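Local coordinates for beta-agarase B (Zobellia galactanivorans, PDB 4ATF), which cleaves the beta-1,4 linkages between beta-D-galactose and 3,6-anhydro-alpha-L-galactose in agarose, with retention of the anomeric configuration, at residues A[36-41]-A[53-58]; A[159-164]-A[191-196]; A[163-168]-A[184-189]. The protein carries 1 engineered substitution. One frame throughout, in Å; residues are numbered along the deposited sequence.

How the contacts relate
Contact 1 lies on one side of the chain's centre and contact 3 on the other. Their centres are 28 Å apart, and their nearest atoms about 17 Å. Contact 1 adjoins the sodium site, to which its segment 36-41 gives N37 and E39. Contacts 2 and 3 lie beside the bound agarose sugars, with centres 11 Å apart. They share K163 and V164, which carry the chain from helix 158-161 into strand 164-172. They also touch directly, W194 CZ2 lying 3.8 Å from F188 CE2. Contact 3 reaches the sugars through H165 and W187. In contact 2, Y159 and F160 belong to the sugar pocket, while residues 191-196 pack against the end of helix 158-161.

Contact 1: residues A[36-41]-A[53-58]. With NA (sodium ion), chain I.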
loop_
_atom_site.group_PDB
_atom_site.type_symbol
_atom_site.label_atom_id
_atom_site.label_comp_id
_atom_site.label_asym_id
_atom_site.label_seq_id
_atom_site.Cartn_x
_atom_site.Cartn_y
_atom_site.Cartn_z
ATOM N N ASP A 36 5.998 11.579 8.472
ATOM C CA ASP A 36 7.007 12.271 7.690
ATOM C C ASP A 36 6.288 13.106 6.597
ATOM O O ASP A 36 5.412 12.587 5.889
ATOM C CB ASP A 36 7.977 11.237 7.038
ATOM C CG ASP A 36 9.305 11.874 6.515
ATOM O OD1 ASP A 36 9.429 13.123 6.383
ATOM O OD2 ASP A 36 10.234 11.094 6.206
ATOM N N ASN A 37 6.659 14.380 6.494
ATOM C CA ASN A 37 6.156 15.239 5.393
ATOM C C ASN A 37 7.164 15.473 4.266
ATOM O O ASN A 37 6.898 16.268 3.329
ATOM C CB ASN A 37 5.510 16.549 5.879
ATOM C CG ASN A 37 6.502 17.507 6.495
ATOM O OD1 ASN A 37 7.565 17.117 6.923
ATOM N ND2 ASN A 37 6.141 18.787 6.538
ATOM N N PHE A 38 8.300 14.747 4.308
ATOM C CA PHE A 38 9.236 14.672 3.161
ATOM C C PHE A 38 9.666 16.064 2.669
ATOM O O PHE A 38 9.719 16.301 1.426
ATOM C CB PHE A 38 8.611 13.833 1.991
ATOM C CG PHE A 38 8.277 12.414 2.401
ATOM C CD1 PHE A 38 9.304 11.532 2.823
ATOM C CD2 PHE A 38 6.938 11.962 2.444
ATOM C CE1 PHE A 38 8.996 10.254 3.213
ATOM C CE2 PHE A 38 6.641 10.700 2.821
ATOM C CZ PHE A 38 7.645 9.839 3.214
ATOM N N GLU A 39 10.004 16.969 3.605
ATOM C CA GLU A 39 10.396 18.318 3.195
ATOM C C GLU A 39 11.931 18.477 3.000
ATOM O O GLU A 39 12.394 19.535 2.610
ATOM C CB GLU A 39 9.713 19.436 4.019
ATOM C CG GLU A 39 8.175 19.459 3.846
ATOM C CD GLU A 39 7.670 20.025 2.483
ATOM O OE1 GLU A 39 8.320 20.924 1.918
ATOM O OE2 GLU A 39 6.612 19.566 1.968
ATOM N N TYR A 40 12.700 17.403 3.153
ATOM C CA TYR A 40 14.173 17.462 3.036
ATOM C C TYR A 40 14.539 16.914 1.678
ATOM O O TYR A 40 13.689 16.268 1.039
ATOM C CB TYR A 40 14.801 16.570 4.135
ATOM C CG TYR A 40 14.140 15.215 4.254
ATOM C CD1 TYR A 40 13.049 15.025 5.103
ATOM C CD2 TYR A 40 14.593 14.116 3.493
ATOM C CE1 TYR A 40 12.429 13.724 5.238
ATOM C CE2 TYR A 40 13.968 12.843 3.577
ATOM C CZ TYR A 40 12.870 12.666 4.450
ATOM O OH TYR A 40 12.281 11.419 4.560
ATOM N N GLU A 41 15.799 17.047 1.269
ATOM C CA GLU A 41 16.235 16.480 -0.003
ATOM C C GLU A 41 16.957 15.146 0.234
ATOM O O GLU A 41 17.912 15.134 0.958
ATOM C CB GLU A 41 17.179 17.473 -0.743
ATOM C CG GLU A 41 16.470 18.790 -1.176
ATOM C CD GLU A 41 15.496 18.579 -2.381
ATOM O OE1 GLU A 41 15.881 17.929 -3.410
ATOM O OE2 GLU A 41 14.347 19.081 -2.283
ATOM N N GLU A 53 16.816 8.193 9.213
ATOM C CA GLU A 53 16.282 8.098 10.581
ATOM C C GLU A 53 14.966 7.336 10.601
ATOM O O GLU A 53 14.735 6.527 11.497
ATOM C CB GLU A 53 16.052 9.451 11.242
ATOM C CG GLU A 53 15.162 9.362 12.549
ATOM C CD GLU A 53 15.812 8.590 13.697
ATOM O OE1 GLU A 53 16.949 8.130 13.543
ATOM O OE2 GLU A 53 15.204 8.466 14.787
ATOM N N LYS A 54 14.105 7.585 9.610
ATOM C CA LYS A 54 12.794 7.007 9.621
ATOM C C LYS A 54 12.589 5.870 8.641
ATOM O O LYS A 54 11.665 5.069 8.853
ATOM C CB LYS A 54 11.731 8.085 9.333
ATOM C CG LYS A 54 11.644 9.095 10.480
ATOM C CD LYS A 54 10.524 10.150 10.340
ATOM C CE LYS A 54 10.645 11.087 11.545
ATOM N NZ LYS A 54 9.895 12.286 11.307
ATOM N N TRP A 55 13.392 5.772 7.576
ATOM C CA TRP A 55 13.116 4.799 6.541
ATOM C C TRP A 55 14.351 3.994 6.142
ATOM O O TRP A 55 15.478 4.501 6.184
ATOM C CB TRP A 55 12.590 5.501 5.257
ATOM C CG TRP A 55 11.427 6.400 5.566
ATOM C CD1 TRP A 55 11.462 7.754 5.773
ATOM C CD2 TRP A 55 10.038 6.001 5.670
ATOM N NE1 TRP A 55 10.154 8.241 6.003
ATOM C CE2 TRP A 55 9.279 7.182 5.989
ATOM C CE3 TRP A 55 9.366 4.767 5.549
ATOM C CZ2 TRP A 55 7.865 7.160 6.197
ATOM C CZ3 TRP A 55 7.947 4.733 5.744
ATOM C CH2 TRP A 55 7.215 5.950 6.068
ATOM N N ASP A 56 14.111 2.778 5.655
ATOM C CA ASP A 56 15.132 2.026 4.887
ATOM C C ASP A 56 14.680 2.007 3.427
ATOM O O ASP A 56 13.445 1.819 3.172
ATOM C CB ASP A 56 15.180 0.576 5.407
ATOM C CG ASP A 56 16.296 -0.261 4.724
ATOM O OD1 ASP A 56 17.255 0.298 4.131
ATOM O OD2 ASP A 56 16.184 -1.495 4.773
ATOM N N ASP A 57 15.602 2.175 2.458
ATOM C CA ASP A 57 15.128 2.306 1.057
ATOM C C ASP A 57 15.083 0.949 0.352
ATOM O O ASP A 57 15.437 0.807 -0.835
ATOM C CB ASP A 57 15.903 3.375 0.231
ATOM C CG ASP A 57 17.465 3.176 0.258
ATOM O OD1 ASP A 57 17.986 2.282 1.023
ATOM O OD2 ASP A 57 18.175 3.941 -0.491
ATOM N N PHE A 58 14.542 -0.053 1.072
ATOM C CA PHE A 58 14.297 -1.363 0.448
ATOM C C PHE A 58 13.086 -2.000 1.083
ATOM O O PHE A 58 12.533 -1.459 2.052
ATOM C CB PHE A 58 15.537 -2.299 0.538
ATOM C CG PHE A 58 15.561 -3.354 -0.586
ATOM C CD1 PHE A 58 15.843 -2.978 -1.890
ATOM C CD2 PHE A 58 15.230 -4.699 -0.332
ATOM C CE1 PHE A 58 15.845 -3.902 -2.984
ATOM C CE2 PHE A 58 15.205 -5.648 -1.409
ATOM C CZ PHE A 58 15.507 -5.232 -2.745
HETATM NA NA NA I . 5.559 16.923 1.616
HETATM O O HOH W 1 4.816 18.919 2.715
#
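D36 meets W55 at the edge of the indole, joined by one hydrogen bond. The indole N-H of W55 points at the carboxylate of D36, and NE1 lies 2.9 Å from OD2. The carboxylate and the indole are nearly coplanar, their planes 18° apart. OD2 receives the N-H on its anti lone pair, almost within the indole plane. On its syn side D36 OD2 also takes a bond from Y40 OH, at 2.6 Å. Two donors thus grip OD2 and fix the carboxylate's rotation. D36 OD1 accepts from F38 N at 2.9 Å, from above the carboxylate plane, which makes an Asx turn. With CG anti to the backbone N (chi1 -164°), the D36 carboxylate reaches the indole N-H.

D36 CG sits over one face of the F38 ring, near the rim. The F38 ring is slid away from the five-membered ring of W55, with planes at 30° and little overlap. F38 CZ packs 4.0 Å from W55 CZ2. The amine of K54 bonds to the backbone oxygens of E33 and S35, just before residue 36.

The Asx turn contains one sodium ligand: N37 O binds sodium at 2.3 Å. E39 OE2 is a longer ligand at 2.9 Å, and water 1 is another. G81 and D297 are the other protein residues of this sodium site in the GH16 domain.

Contact 2: residues A[159-164]-A[191-196]; sequences YFSKKV and GTVWNK
This contact lies beside the agarose-binding cleft of the GH16 fold, where a loop packs against the end of helix 158-161. S161 is the last residue of that helix, and its carbonyl reaches across to W194, which opens a short 3-10 turn. W194 N donates to S161 O at 3.2 Å, nearly along the C=O axis. Water 2 donates to the same oxygen and accepts from N195 N. The end of the helix is thus tied to the turn both directly and through water.

The indole of W194 makes the second link. W194 NE1 bonds to K162 O at 3.2 Å, but comes from above the carbonyl plane and not on a lone pair. Water 3 lies at the same carbonyl, near T192 O, and accepts from G191 N. The CA of K162 also makes a C-H...O contact with T192 O. The side chain of K162 runs extended from CG and crosses V193 obliquely, its CE 3.9 Å from V193 CG2.

Each face of the indole has a neighbour. T192 CG2 sits over one. V164 CG1 sits over the other, its chi1 of -64° placing it beside the backbone N. I215 and F188 also touch W194 and V164. Y159 and F160, on the helix, belong to the sugar pocket, and F160 makes a cation-pi contact with R267. V164 has two conformers. In the one described, V164 CG1 stands 3.6 Å from the centroid of the W194 five-membered ring, almost on its normal.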
loop_
_atom_site.group_PDB
_atom_site.type_symbol
_atom_site.label_atom_id
_atom_site.label_comp_id
_atom_site.label_asym_id
_atom_site.label_seq_id
_atom_site.Cartn_x
_atom_site.Cartn_y
_atom_site.Cartn_z
ATOM N N TYR A 159 -11.437 1.050 -16.282
ATOM C CA TYR A 159 -11.931 0.076 -15.279
ATOM C C TYR A 159 -11.118 0.128 -13.984
ATOM O O TYR A 159 -11.681 0.046 -12.858
ATOM C CB TYR A 159 -11.877 -1.333 -15.837
ATOM C CG TYR A 159 -12.409 -2.351 -14.842
ATOM C CD1 TYR A 159 -13.806 -2.641 -14.790
ATOM C CD2 TYR A 159 -11.551 -3.020 -13.958
ATOM C CE1 TYR A 159 -14.328 -3.604 -13.887
ATOM C CE2 TYR A 159 -12.063 -3.971 -13.038
ATOM C CZ TYR A 159 -13.475 -4.272 -13.030
ATOM O OH TYR A 159 -14.008 -5.206 -12.131
ATOM N N PHE A 160 -9.802 0.225 -14.150
ATOM C CA PHE A 160 -8.881 0.426 -13.032
ATOM C C PHE A 160 -8.593 1.873 -12.606
ATOM O O PHE A 160 -8.386 2.133 -11.378
ATOM C CB PHE A 160 -7.564 -0.276 -13.381
ATOM C CG PHE A 160 -7.701 -1.775 -13.377
ATOM C CD1 PHE A 160 -7.847 -2.464 -12.155
ATOM C CD2 PHE A 160 -7.786 -2.501 -14.580
ATOM C CE1 PHE A 160 -7.980 -3.903 -12.145
ATOM C CE2 PHE A 160 -7.950 -3.942 -14.566
ATOM C CZ PHE A 160 -8.025 -4.627 -13.344
ATOM N N SER A 161 -8.542 2.803 -13.562
ATOM C CA SER A 161 -8.098 4.203 -13.239
ATOM C C SER A 161 -9.100 4.863 -12.252
ATOM O O SER A 161 -8.753 5.820 -11.553
ATOM C CB SER A 161 -8.006 5.064 -14.494
ATOM O OG SER A 161 -9.290 5.447 -14.875
ATOM N N LYS A 162 -10.339 4.329 -12.206
ATOM C CA LYS A 162 -11.389 4.888 -11.337
ATOM C C LYS A 162 -11.548 4.082 -10.042
ATOM O O LYS A 162 -12.459 4.325 -9.285
ATOM C CB LYS A 162 -12.698 5.033 -12.085
ATOM C CG LYS A 162 -12.583 6.080 -13.276
ATOM C CD LYS A 162 -13.889 6.143 -14.083
ATOM C CE LYS A 162 -13.769 7.296 -15.047
ATOM N NZ LYS A 162 -14.798 7.259 -16.086
ATOM N N LYS A 163 -10.687 3.106 -9.775
ATOM C CA LYS A 163 -10.864 2.190 -8.563
ATOM C C LYS A 163 -9.664 2.243 -7.635
ATOM O O LYS A 163 -8.521 2.341 -8.091
ATOM C CB LYS A 163 -11.062 0.700 -8.958
ATOM C CG LYS A 163 -12.412 0.394 -9.688
ATOM C CD LYS A 163 -12.538 -1.103 -9.964
ATOM C CE LYS A 163 -13.892 -1.426 -10.598
ATOM N NZ LYS A 163 -14.219 -0.582 -11.811
ATOM N N VAL A 164 -9.900 2.250 -6.320
ATOM C CA VAL A 164 -8.787 1.955 -5.407
ATOM C C VAL A 164 -9.136 0.714 -4.599
ATOM O O VAL A 164 -10.281 0.571 -4.162
ATOM C CB VAL A 164 -8.386 3.121 -4.489
ATOM C CG1 VAL A 164 -7.877 4.284 -5.282
ATOM C CG2 VAL A 164 -9.516 3.503 -3.524
ATOM N N GLY A 191 -16.251 7.790 -9.343
ATOM C CA GLY A 191 -16.205 8.652 -10.541
ATOM C C GLY A 191 -14.850 9.371 -10.636
ATOM O O GLY A 191 -14.424 9.745 -11.732
ATOM N N THR A 192 -14.178 9.562 -9.507
ATOM C CA THR A 192 -12.813 10.140 -9.491
ATOM C C THR A 192 -11.776 9.307 -10.265
ATOM O O THR A 192 -11.734 8.069 -10.096
ATOM C CB THR A 192 -12.318 10.232 -8.028
ATOM O OG1 THR A 192 -13.297 10.966 -7.308
ATOM C CG2 THR A 192 -10.988 10.968 -7.929
ATOM N N VAL A 193 -10.952 9.984 -11.076
ATOM C CA VAL A 193 -9.832 9.345 -11.775
ATOM C C VAL A 193 -8.660 9.692 -10.886
ATOM O O VAL A 193 -8.240 10.850 -10.852
ATOM C CB VAL A 193 -9.589 9.905 -13.244
ATOM C CG1 VAL A 193 -8.346 9.250 -13.835
ATOM C CG2 VAL A 193 -10.788 9.589 -14.204
ATOM N N TRP A 194 -8.148 8.688 -10.180
ATOM C CA TRP A 194 -7.221 8.850 -9.059
ATOM C C TRP A 194 -5.906 9.515 -9.504
ATOM O O TRP A 194 -5.329 10.291 -8.712
ATOM C CB TRP A 194 -6.982 7.501 -8.317
ATOM C CG TRP A 194 -8.333 7.048 -7.786
ATOM C CD1 TRP A 194 -9.097 6.070 -8.308
ATOM C CD2 TRP A 194 -9.105 7.656 -6.727
ATOM N NE1 TRP A 194 -10.302 6.003 -7.648
ATOM C CE2 TRP A 194 -10.348 6.972 -6.681
ATOM C CE3 TRP A 194 -8.875 8.724 -5.840
ATOM C CZ2 TRP A 194 -11.363 7.287 -5.769
ATOM C CZ3 TRP A 194 -9.876 9.051 -4.916
ATOM C CH2 TRP A 194 -11.112 8.314 -4.872
ATOM N N ASN A 195 -5.481 9.244 -10.759
ATOM C CA ASN A 195 -4.161 9.735 -11.211
ATOM C C ASN A 195 -4.098 11.301 -11.415
ATOM O O ASN A 195 -3.005 11.878 -11.605
ATOM C CB ASN A 195 -3.652 8.970 -12.439
ATOM C CG ASN A 195 -4.415 9.317 -13.715
ATOM O OD1 ASN A 195 -4.717 8.431 -14.543
ATOM N ND2 ASN A 195 -4.691 10.585 -13.911
ATOM N N LYS A 196 -5.243 11.989 -11.315
ATOM C CA LYS A 196 -5.270 13.406 -11.665
ATOM C C LYS A 196 -4.810 14.299 -10.512
ATOM O O LYS A 196 -4.372 15.408 -10.781
ATOM C CB LYS A 196 -6.664 13.840 -12.138
ATOM C CG LYS A 196 -7.093 13.186 -13.472
ATOM C CD LYS A 196 -8.348 13.816 -14.013
ATOM C CE LYS A 196 -8.331 13.761 -15.562
ATOM N NZ LYS A 196 -8.852 12.539 -16.027
HETATM O O HOH W 2 -6.199 6.810 -11.880
HETATM O O HOH W 3 -13.591 6.630 -8.785
#

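Contact 3: residues A[163-168]-A[184-189]; sequences KVHISH and AGSWFE
H165 and W187 pair on two antiparallel strands that line the agarose cleft of this GH16 enzyme. Their rings form an offset stack, with centroids 4.3 Å apart and planes at 24°. H165 has its CG anti to the backbone N (chi1 -173°), which lays the imidazole over the indole. Within the stack the shortest approach is H165 CD2 to W187 CE2, 3.3 Å. The CB of H165 adds a CH-pi contact to the six-membered ring. Both residues belong to the sugar pocket. H165 ND1 bonds to OD2 of D143, an engineered residue at the position assigned by similarity to the proton donor. H165 NE2 lies 2.8 Å from water 4, which donates to S186 OG. S186 OG also bonds to D183 O.

V164 and F188 form the hydrogen-bonded pair next along. Their side chains leave the sheet on the face opposite H165 and W187. In one of its two conformers, V164 has CG2 4.0 Å from F188 CB. I166 CD1 approaches the same CB, and I166 N bonds to S186 O at 2.8 Å.

K163 crosses W187 at about a right angle, its CB at the edge of the ring, 3.8 Å from W187 CE3. The chain then bends at chi4 (52°) and turns NZ toward E189. NZ also bonds to Y159 O. The salt bridge from K163 NZ to E189 OE1 measures 2.7 Å, on the syn side, tilted from the carboxylate plane.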
loop_
_atom_site.group_PDB
_atom_site.type_symbol
_atom_site.label_atom_id
_atom_site.label_comp_id
_atom_site.label_asym_id
_atom_site.label_seq_id
_atom_site.Cartn_x
_atom_site.Cartn_y
_atom_site.Cartn_z
ATOM N N LYS A 163 -10.687 3.106 -9.775
ATOM C CA LYS A 163 -10.864 2.190 -8.563
ATOM C C LYS A 163 -9.664 2.243 -7.635
ATOM O O LYS A 163 -8.521 2.341 -8.091
ATOM C CB LYS A 163 -11.062 0.700 -8.958
ATOM C CG LYS A 163 -12.412 0.394 -9.688
ATOM C CD LYS A 163 -12.538 -1.103 -9.964
ATOM C CE LYS A 163 -13.892 -1.426 -10.598
ATOM N NZ LYS A 163 -14.219 -0.582 -11.811
ATOM N N VAL A 164 -9.900 2.250 -6.320
ATOM C CA VAL A 164 -8.787 1.955 -5.407
ATOM C C VAL A 164 -9.136 0.714 -4.599
ATOM O O VAL A 164 -10.281 0.571 -4.162
ATOM C CB VAL A 164 -8.386 3.121 -4.489
ATOM C CG1 VAL A 164 -7.877 4.284 -5.282
ATOM C CG2 VAL A 164 -9.516 3.503 -3.524
ATOM N N HIS A 165 -8.164 -0.194 -4.460
ATOM C CA HIS A 165 -8.390 -1.467 -3.815
ATOM C C HIS A 165 -8.102 -1.287 -2.332
ATOM O O HIS A 165 -7.019 -0.896 -1.984
ATOM C CB HIS A 165 -7.445 -2.472 -4.391
ATOM C CG HIS A 165 -7.704 -3.860 -3.911
ATOM N ND1 HIS A 165 -6.692 -4.730 -3.605
ATOM C CD2 HIS A 165 -8.865 -4.508 -3.659
ATOM C CE1 HIS A 165 -7.221 -5.874 -3.192
ATOM N NE2 HIS A 165 -8.539 -5.769 -3.234
ATOM N N ILE A 166 -9.080 -1.501 -1.486
ATOM C CA ILE A 166 -8.898 -1.297 -0.051
ATOM C C ILE A 166 -9.116 -2.605 0.650
ATOM O O ILE A 166 -10.239 -3.016 0.814
ATOM C CB ILE A 166 -9.824 -0.130 0.531
ATOM C CG1 ILE A 166 -11.215 -0.140 -0.138
ATOM C CG2 ILE A 166 -9.129 1.250 0.264
ATOM C CD1 ILE A 166 -12.211 0.866 0.501
ATOM N N SER A 167 -8.055 -3.217 1.143
ATOM C CA SER A 167 -8.181 -4.613 1.578
ATOM C C SER A 167 -7.169 -4.928 2.697
ATOM O O SER A 167 -6.498 -4.021 3.227
ATOM C CB SER A 167 -7.956 -5.508 0.329
ATOM O OG SER A 167 -8.459 -6.823 0.552
ATOM N N HIS A 168 -7.111 -6.213 3.061
ATOM C CA HIS A 168 -6.192 -6.730 4.064
ATOM C C HIS A 168 -5.968 -8.205 3.698
ATOM O O HIS A 168 -6.800 -8.803 2.961
ATOM C CB HIS A 168 -6.796 -6.563 5.492
ATOM C CG HIS A 168 -7.792 -7.627 5.846
ATOM N ND1 HIS A 168 -9.121 -7.558 5.472
ATOM C CD2 HIS A 168 -7.645 -8.810 6.500
ATOM C CE1 HIS A 168 -9.756 -8.636 5.908
ATOM N NE2 HIS A 168 -8.888 -9.410 6.540
ATOM N N ALA A 184 -17.566 -6.780 -3.564
ATOM C CA ALA A 184 -17.353 -5.710 -4.538
ATOM C C ALA A 184 -16.918 -4.400 -3.889
ATOM O O ALA A 184 -16.191 -3.577 -4.547
ATOM C CB ALA A 184 -18.613 -5.517 -5.436
ATOM N N GLY A 185 -17.283 -4.220 -2.609
ATOM C CA GLY A 185 -16.965 -2.974 -1.853
ATOM C C GLY A 185 -15.469 -2.858 -1.550
ATOM O O GLY A 185 -14.992 -1.763 -1.158
ATOM N N SER A 186 -14.710 -3.949 -1.761
ATOM C CA SER A 186 -13.212 -3.895 -1.610
ATOM C C SER A 186 -12.479 -3.104 -2.736
ATOM O O SER A 186 -11.256 -2.816 -2.630
ATOM C CB SER A 186 -12.592 -5.346 -1.509
ATOM O OG SER A 186 -12.703 -6.008 -2.769
ATOM N N TRP A 187 -13.221 -2.745 -3.785
ATOM C CA TRP A 187 -12.731 -1.769 -4.793
ATOM C C TRP A 187 -13.639 -0.551 -4.777
ATOM O O TRP A 187 -14.799 -0.614 -5.201
ATOM C CB TRP A 187 -12.708 -2.385 -6.237
ATOM C CG TRP A 187 -11.749 -3.564 -6.353
ATOM C CD1 TRP A 187 -11.963 -4.864 -5.892
ATOM C CD2 TRP A 187 -10.409 -3.561 -6.931
ATOM N NE1 TRP A 187 -10.845 -5.647 -6.163
ATOM C CE2 TRP A 187 -9.894 -4.886 -6.802
ATOM C CE3 TRP A 187 -9.617 -2.575 -7.568
ATOM C CZ2 TRP A 187 -8.612 -5.261 -7.303
ATOM C CZ3 TRP A 187 -8.355 -2.933 -8.086
ATOM C CH2 TRP A 187 -7.855 -4.277 -7.933
ATOM N N PHE A 188 -13.124 0.549 -4.252
ATOM C CA PHE A 188 -13.914 1.770 -4.149
ATOM C C PHE A 188 -13.870 2.561 -5.465
ATOM O O PHE A 188 -12.807 2.723 -6.057
ATOM C CB PHE A 188 -13.352 2.657 -2.983
ATOM C CG PHE A 188 -14.036 3.970 -2.858
ATOM C CD1 PHE A 188 -15.240 4.092 -2.127
ATOM C CD2 PHE A 188 -13.527 5.113 -3.519
ATOM C CE1 PHE A 188 -15.918 5.330 -2.076
ATOM C CE2 PHE A 188 -14.223 6.346 -3.448
ATOM C CZ PHE A 188 -15.424 6.452 -2.715
ATOM N N GLU A 189 -15.009 3.120 -5.866
ATOM C CA GLU A 189 -15.125 3.894 -7.074
ATOM C C GLU A 189 -16.219 4.948 -6.861
ATOM O O GLU A 189 -17.304 4.593 -6.416
ATOM C CB GLU A 189 -15.573 2.956 -8.218
ATOM C CG GLU A 189 -15.711 3.693 -9.555
ATOM C CD GLU A 189 -15.729 2.778 -10.818
ATOM O OE1 GLU A 189 -15.515 1.557 -10.690
ATOM O OE2 GLU A 189 -15.942 3.317 -11.939
HETATM O O HOH W 4 -10.577 -7.611 -2.890
#